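Local atomic coordinates of beta-mannosidase (Trichoderma harzianum, PDB entry 4CVU), a protein that probably hydrolyses beta-linked mannose from the non-reducing ends of mannosides and oligosaccharides, as a fungal member of glycoside hydrolase family 2. Residues L407-L419 / W726-E738. Residues are numbered along the deposited sequence; the frame is centred on the assembly and turned at random.
Sequences LFDSVESQNFNML and WKVLPYVSRRTYE. With NA (sodium ion), chain B; CD (cadmium ion), chain T.
R734 takes hold of S413 side-on with two nitrogens: NH2 runs almost straight (174°) to S413 OG at 2.6 Å, and NE reaches S413 O at 3.0 Å from above the carbonyl plane. A bend at chi3 (-83°) turns the guanidinium toward S413, with W726 CZ3 over one of its faces, toward the rim. Were this arginine an alanine, the carbonyl and hydroxyl of S413 would probably lose both donors, and the W726 ring the guanidinium beside it. W726 NE1 donates a hydrogen bond to S410 OG at 2.9 Å, the hydroxyl lying in the indole plane at its edge. Next along, Q414 stretches out past CG, laying its amide carbon CD 3.4 Å from P730 CB while NE2 donates to S733 OG (2.8 Å) and also to Y705 of strand 702-705. N415 ND2 donates to R734 O at 2.8 Å, the oxygen lying in the N415 amide plane. Y737 and F416 form an offset edge-to-face pair, the Y737 edge toward the F416 face, planes 82° apart; Y737 OH hydrogen-bonds S703 OG. Behind these contacts, N415, at positive phi, is the C-prime residue of a Schellman motif ending helix 401-413; this turn brings Q414 and N415 against helix 729-736. It leads into parallel strand 418-421, as in the alpha/beta-barrel catalytic domain of family 2 glycosidases.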
loop_
_atom_site.group_PDB
_atom_site.type_symbol
_atom_site.label_atom_id
_atom_site.label_comp_id
_atom_site.label_asym_id
_atom_site.label_seq_id
_atom_site.Cartn_x
_atom_site.Cartn_y
_atom_site.Cartn_z
ATOM N N LEU A 407 -9.082 -10.314 21.292
ATOM C CA LEU A 407 -9.888 -9.177 21.749
ATOM C C LEU A 407 -10.360 -9.390 23.193
ATOM O O LEU A 407 -10.403 -8.420 24.001
ATOM C CB LEU A 407 -11.071 -8.965 20.810
ATOM C CG LEU A 407 -12.015 -7.812 21.159
ATOM C CD1 LEU A 407 -12.606 -7.269 19.856
ATOM C CD2 LEU A 407 -13.137 -8.240 22.067
ATOM N N PHE A 408 -10.794 -10.599 23.527
ATOM C CA PHE A 408 -11.205 -10.820 24.926
ATOM C C PHE A 408 -10.034 -10.775 25.906
ATOM O O PHE A 408 -10.198 -10.257 27.004
ATOM C CB PHE A 408 -12.065 -12.069 25.093
ATOM C CG PHE A 408 -13.516 -11.800 24.859
ATOM C CD1 PHE A 408 -14.336 -11.377 25.916
ATOM C CD2 PHE A 408 -14.067 -11.925 23.590
ATOM C CE1 PHE A 408 -15.698 -11.161 25.703
ATOM C CE2 PHE A 408 -15.411 -11.679 23.373
ATOM C CZ PHE A 408 -16.223 -11.275 24.434
ATOM N N ASP A 409 -8.858 -11.247 25.493
ATOM C CA ASP A 409 -7.671 -11.063 26.329
ATOM C C ASP A 409 -7.491 -9.579 26.676
ATOM O O ASP A 409 -7.172 -9.265 27.785
ATOM C CB ASP A 409 -6.388 -11.405 25.644
ATOM C CG ASP A 409 -6.227 -12.885 25.325
ATOM O OD1 ASP A 409 -6.898 -13.781 25.844
ATOM O OD2 ASP A 409 -5.314 -13.140 24.583
ATOM N N SER A 410 -7.623 -8.695 25.678
ATOM C CA SER A 410 -7.404 -7.248 25.866
ATOM C C SER A 410 -8.476 -6.629 26.767
ATOM O O SER A 410 -8.220 -5.658 27.495
ATOM C CB SER A 410 -7.374 -6.527 24.498
ATOM O OG SER A 410 -6.221 -6.907 23.745
ATOM N N VAL A 411 -9.692 -7.186 26.694
ATOM C CA VAL A 411 -10.824 -6.762 27.552
ATOM C C VAL A 411 -10.535 -7.088 29.046
ATOM O O VAL A 411 -10.699 -6.245 29.940
ATOM C CB VAL A 411 -12.151 -7.440 27.106
ATOM C CG1 VAL A 411 -13.258 -7.296 28.169
ATOM C CG2 VAL A 411 -12.661 -6.862 25.784
ATOM N N GLU A 412 -10.149 -8.328 29.309
ATOM C CA GLU A 412 -9.809 -8.761 30.686
ATOM C C GLU A 412 -8.655 -7.938 31.259
ATOM O O GLU A 412 -8.731 -7.406 32.409
ATOM C CB GLU A 412 -9.436 -10.229 30.700
ATOM C CG GLU A 412 -10.552 -11.139 30.219
ATOM C CD GLU A 412 -10.505 -12.486 30.891
ATOM O OE1 GLU A 412 -10.718 -12.488 32.122
ATOM O OE2 GLU A 412 -10.225 -13.505 30.199
ATOM N N SER A 413 -7.629 -7.749 30.420
ATOM C CA SER A 413 -6.434 -7.046 30.848
ATOM C C SER A 413 -6.680 -5.595 31.240
ATOM O O SER A 413 -5.896 -5.023 32.007
ATOM C CB SER A 413 -5.376 -7.058 29.783
ATOM O OG SER A 413 -4.149 -6.639 30.356
ATOM N N GLN A 414 -7.744 -5.023 30.741
ATOM C CA GLN A 414 -8.107 -3.649 31.017
ATOM C C GLN A 414 -8.967 -3.563 32.253
ATOM O O GLN A 414 -9.422 -2.511 32.604
ATOM C CB GLN A 414 -8.869 -3.058 29.836
ATOM C CG GLN A 414 -8.053 -2.579 28.641
ATOM C CD GLN A 414 -8.916 -1.857 27.629
ATOM O OE1 GLN A 414 -9.240 -2.409 26.619
ATOM N NE2 GLN A 414 -9.352 -0.640 27.933
ATOM N N ASN A 415 -9.130 -4.683 32.919
ATOM C CA ASN A 415 -9.962 -4.878 34.098
ATOM C C ASN A 415 -11.470 -4.710 33.852
ATOM O O ASN A 415 -12.152 -4.256 34.735
ATOM C CB ASN A 415 -9.496 -3.939 35.265
ATOM C CG ASN A 415 -8.081 -4.219 35.714
ATOM O OD1 ASN A 415 -7.749 -5.319 36.070
ATOM N ND2 ASN A 415 -7.234 -3.234 35.645
ATOM N N PHE A 416 -11.962 -5.099 32.672
ATOM C CA PHE A 416 -13.374 -5.029 32.354
ATOM C C PHE A 416 -14.178 -6.076 33.140
ATOM O O PHE A 416 -13.663 -7.071 33.516
ATOM C CB PHE A 416 -13.630 -5.271 30.844
ATOM C CG PHE A 416 -13.359 -4.103 29.951
ATOM C CD1 PHE A 416 -12.292 -3.283 30.142
ATOM C CD2 PHE A 416 -14.132 -3.893 28.878
ATOM C CE1 PHE A 416 -12.027 -2.269 29.269
ATOM C CE2 PHE A 416 -13.877 -2.886 28.020
ATOM C CZ PHE A 416 -12.819 -2.081 28.207
ATOM N N ASN A 417 -15.442 -5.823 33.412
ATOM C CA ASN A 417 -16.379 -6.877 33.749
ATOM C C ASN A 417 -17.612 -6.851 32.874
ATOM O O ASN A 417 -18.474 -7.720 33.014
ATOM C CB ASN A 417 -16.737 -6.874 35.237
ATOM C CG ASN A 417 -17.261 -5.548 35.695
ATOM O OD1 ASN A 417 -17.893 -4.857 34.930
ATOM N ND2 ASN A 417 -16.903 -5.142 36.903
ATOM N N MET A 418 -17.661 -5.921 31.907
ATOM C CA MET A 418 -18.825 -5.774 31.034
ATOM C C MET A 418 -18.438 -5.172 29.686
ATOM O O MET A 418 -17.533 -4.323 29.616
ATOM C CB MET A 418 -19.883 -4.853 31.710
ATOM C CG MET A 418 -21.192 -4.744 30.956
ATOM S SD MET A 418 -22.407 -3.706 31.839
ATOM C CE MET A 418 -23.172 -4.893 32.914
ATOM N N LEU A 419 -19.094 -5.675 28.631
ATOM C CA LEU A 419 -19.205 -5.020 27.349
ATOM C C LEU A 419 -20.662 -4.741 27.039
ATOM O O LEU A 419 -21.554 -5.587 27.278
ATOM C CB LEU A 419 -18.590 -5.866 26.195
ATOM C CG LEU A 419 -17.118 -6.209 26.293
ATOM C CD1 LEU A 419 -16.729 -7.276 25.271
ATOM C CD2 LEU A 419 -16.256 -4.991 26.102
ATOM N N TRP A 726 -3.129 -1.911 20.750
ATOM C CA TRP A 726 -3.524 -0.941 21.770
ATOM C C TRP A 726 -3.078 0.487 21.434
ATOM O O TRP A 726 -1.914 0.745 21.200
ATOM C CB TRP A 726 -2.928 -1.369 23.086
ATOM C CG TRP A 726 -3.592 -2.542 23.695
ATOM C CD1 TRP A 726 -4.129 -3.577 23.057
ATOM C CD2 TRP A 726 -3.833 -2.761 25.088
ATOM N NE1 TRP A 726 -4.667 -4.479 23.947
ATOM C CE2 TRP A 726 -4.494 -4.001 25.205
ATOM C CE3 TRP A 726 -3.496 -2.067 26.246
ATOM C CZ2 TRP A 726 -4.880 -4.528 26.421
ATOM C CZ3 TRP A 726 -3.858 -2.603 27.461
ATOM C CH2 TRP A 726 -4.578 -3.817 27.535
ATOM N N LYS A 727 -4.020 1.418 21.485
ATOM C CA LYS A 727 -3.726 2.825 21.577
ATOM C C LYS A 727 -3.197 3.094 22.975
ATOM O O LYS A 727 -3.006 2.164 23.761
ATOM C CB LYS A 727 -4.986 3.677 21.332
ATOM C CG LYS A 727 -5.597 3.513 19.943
ATOM C CD LYS A 727 -6.551 4.661 19.612
ATOM C CE LYS A 727 -7.239 4.420 18.264
ATOM N NZ LYS A 727 -8.316 5.377 17.870
ATOM N N VAL A 728 -2.968 4.377 23.269
ATOM C CA VAL A 728 -2.638 4.824 24.600
ATOM C C VAL A 728 -3.833 4.595 25.541
ATOM O O VAL A 728 -3.620 4.225 26.682
ATOM C CB VAL A 728 -2.199 6.301 24.649
ATOM C CG1 VAL A 728 -1.900 6.767 26.065
ATOM C CG2 VAL A 728 -0.957 6.510 23.808
ATOM N N LEU A 729 -5.062 4.771 25.050
ATOM C CA LEU A 729 -6.275 4.683 25.888
ATOM C C LEU A 729 -6.409 3.440 26.799
ATOM O O LEU A 729 -6.638 3.549 27.985
ATOM C CB LEU A 729 -7.531 4.796 25.030
ATOM C CG LEU A 729 -8.867 4.519 25.722
ATOM C CD1 LEU A 729 -9.108 5.487 26.882
ATOM C CD2 LEU A 729 -9.928 4.670 24.656
ATOM N N PRO A 730 -6.296 2.257 26.230
ATOM C CA PRO A 730 -6.504 1.046 27.035
ATOM C C PRO A 730 -5.487 0.850 28.138
ATOM O O PRO A 730 -5.813 0.143 29.088
ATOM C CB PRO A 730 -6.450 -0.107 25.970
ATOM C CG PRO A 730 -5.840 0.514 24.783
ATOM C CD PRO A 730 -6.188 1.975 24.799
ATOM N N TYR A 731 -4.254 1.358 27.975
ATOM C CA TYR A 731 -3.235 1.325 29.022
ATOM C C TYR A 731 -3.639 2.197 30.181
ATOM O O TYR A 731 -3.466 1.824 31.359
ATOM C CB TYR A 731 -1.892 1.785 28.481
ATOM C CG TYR A 731 -1.221 0.762 27.580
ATOM C CD1 TYR A 731 -0.695 -0.403 28.120
ATOM C CD2 TYR A 731 -1.136 0.951 26.213
ATOM C CE1 TYR A 731 -0.091 -1.348 27.294
ATOM C CE2 TYR A 731 -0.519 0.009 25.404
ATOM C CZ TYR A 731 -0.010 -1.142 25.974
ATOM O OH TYR A 731 0.636 -2.076 25.174
ATOM N N VAL A 732 -4.168 3.380 29.882
ATOM C CA VAL A 732 -4.687 4.312 30.920
ATOM C C VAL A 732 -6.002 3.903 31.631
ATOM O O VAL A 732 -6.128 3.995 32.850
ATOM C CB VAL A 732 -4.839 5.723 30.341
ATOM C CG1 VAL A 732 -5.304 6.697 31.422
ATOM C CG2 VAL A 732 -3.494 6.211 29.794
ATOM N N SER A 733 -6.975 3.442 30.852
ATOM C CA SER A 733 -8.210 2.884 31.382
ATOM C C SER A 733 -7.968 1.609 32.225
ATOM O O SER A 733 -8.628 1.417 33.238
ATOM C CB SER A 733 -9.198 2.692 30.235
ATOM O OG SER A 733 -8.803 1.676 29.314
ATOM N N ARG A 734 -7.014 0.749 31.825
ATOM C CA ARG A 734 -6.628 -0.390 32.683
ATOM C C ARG A 734 -6.311 0.049 34.096
ATOM O O ARG A 734 -6.788 -0.579 35.066
ATOM C CB ARG A 734 -5.410 -1.129 32.123
ATOM C CG ARG A 734 -4.740 -2.103 33.105
ATOM C CD ARG A 734 -3.342 -2.481 32.639
ATOM N NE ARG A 734 -3.297 -3.571 31.652
ATOM C CZ ARG A 734 -2.354 -3.718 30.724
ATOM N NH1 ARG A 734 -1.402 -2.817 30.562
ATOM N NH2 ARG A 734 -2.343 -4.768 29.946
ATOM N N ARG A 735 -5.482 1.095 34.233
ATOM C CA ARG A 735 -5.069 1.575 35.543
ATOM C C ARG A 735 -6.256 2.198 36.209
ATOM O O ARG A 735 -6.463 2.023 37.427
ATOM C CB ARG A 735 -3.947 2.620 35.471
ATOM C CG ARG A 735 -2.553 2.053 35.199
ATOM C CD ARG A 735 -1.489 3.118 35.523
ATOM N NE ARG A 735 -1.541 4.268 34.619
ATOM C CZ ARG A 735 -0.889 4.348 33.455
ATOM N NH1 ARG A 735 -0.098 3.346 33.035
ATOM N NH2 ARG A 735 -1.020 5.438 32.706
ATOM N N THR A 736 -7.041 2.918 35.417
ATOM C CA THR A 736 -8.163 3.651 35.983
ATOM C C THR A 736 -9.370 2.726 36.280
ATOM O O THR A 736 -10.291 3.152 36.955
ATOM C CB THR A 736 -8.580 4.843 35.077
ATOM O OG1 THR A 736 -7.422 5.444 34.513
ATOM C CG2 THR A 736 -9.347 5.906 35.867
ATOM N N TYR A 737 -9.362 1.504 35.749
ATOM C CA TYR A 737 -10.353 0.486 36.080
ATOM C C TYR A 737 -9.841 -0.526 37.158
ATOM O O TYR A 737 -10.442 -1.567 37.404
ATOM C CB TYR A 737 -10.814 -0.261 34.810
ATOM C CG TYR A 737 -11.851 0.462 33.920
ATOM C CD1 TYR A 737 -12.665 1.473 34.409
ATOM C CD2 TYR A 737 -12.055 0.058 32.616
ATOM C CE1 TYR A 737 -13.642 2.074 33.608
ATOM C CE2 TYR A 737 -13.035 0.652 31.813
ATOM C CZ TYR A 737 -13.813 1.683 32.320
ATOM O OH TYR A 737 -14.770 2.291 31.534
ATOM N N GLU A 738 -8.705 -0.232 37.778
ATOM C CA GLU A 738 -8.219 -1.095 38.849
ATOM C C GLU A 738 -9.193 -1.042 40.048
ATOM O O GLU A 738 -9.953 -0.077 40.220
ATOM C CB GLU A 738 -6.800 -0.683 39.278
ATOM C CG GLU A 738 -5.711 -1.109 38.296
ATOM C CD GLU A 738 -4.327 -1.026 38.887
ATOM O OE1 GLU A 738 -4.111 -1.690 39.901
ATOM O OE2 GLU A 738 -3.476 -0.297 38.397
HETATM NA NA NA B . -4.739 -15.303 24.512
HETATM CD CD CD T . -9.688 -14.445 33.324
HETATM O O HOH W 1 -9.526 -15.783 31.650
HETATM O O HOH W 2 -9.661 -13.196 35.275
HETATM O O HOH W 3 -3.662 -15.577 21.912
#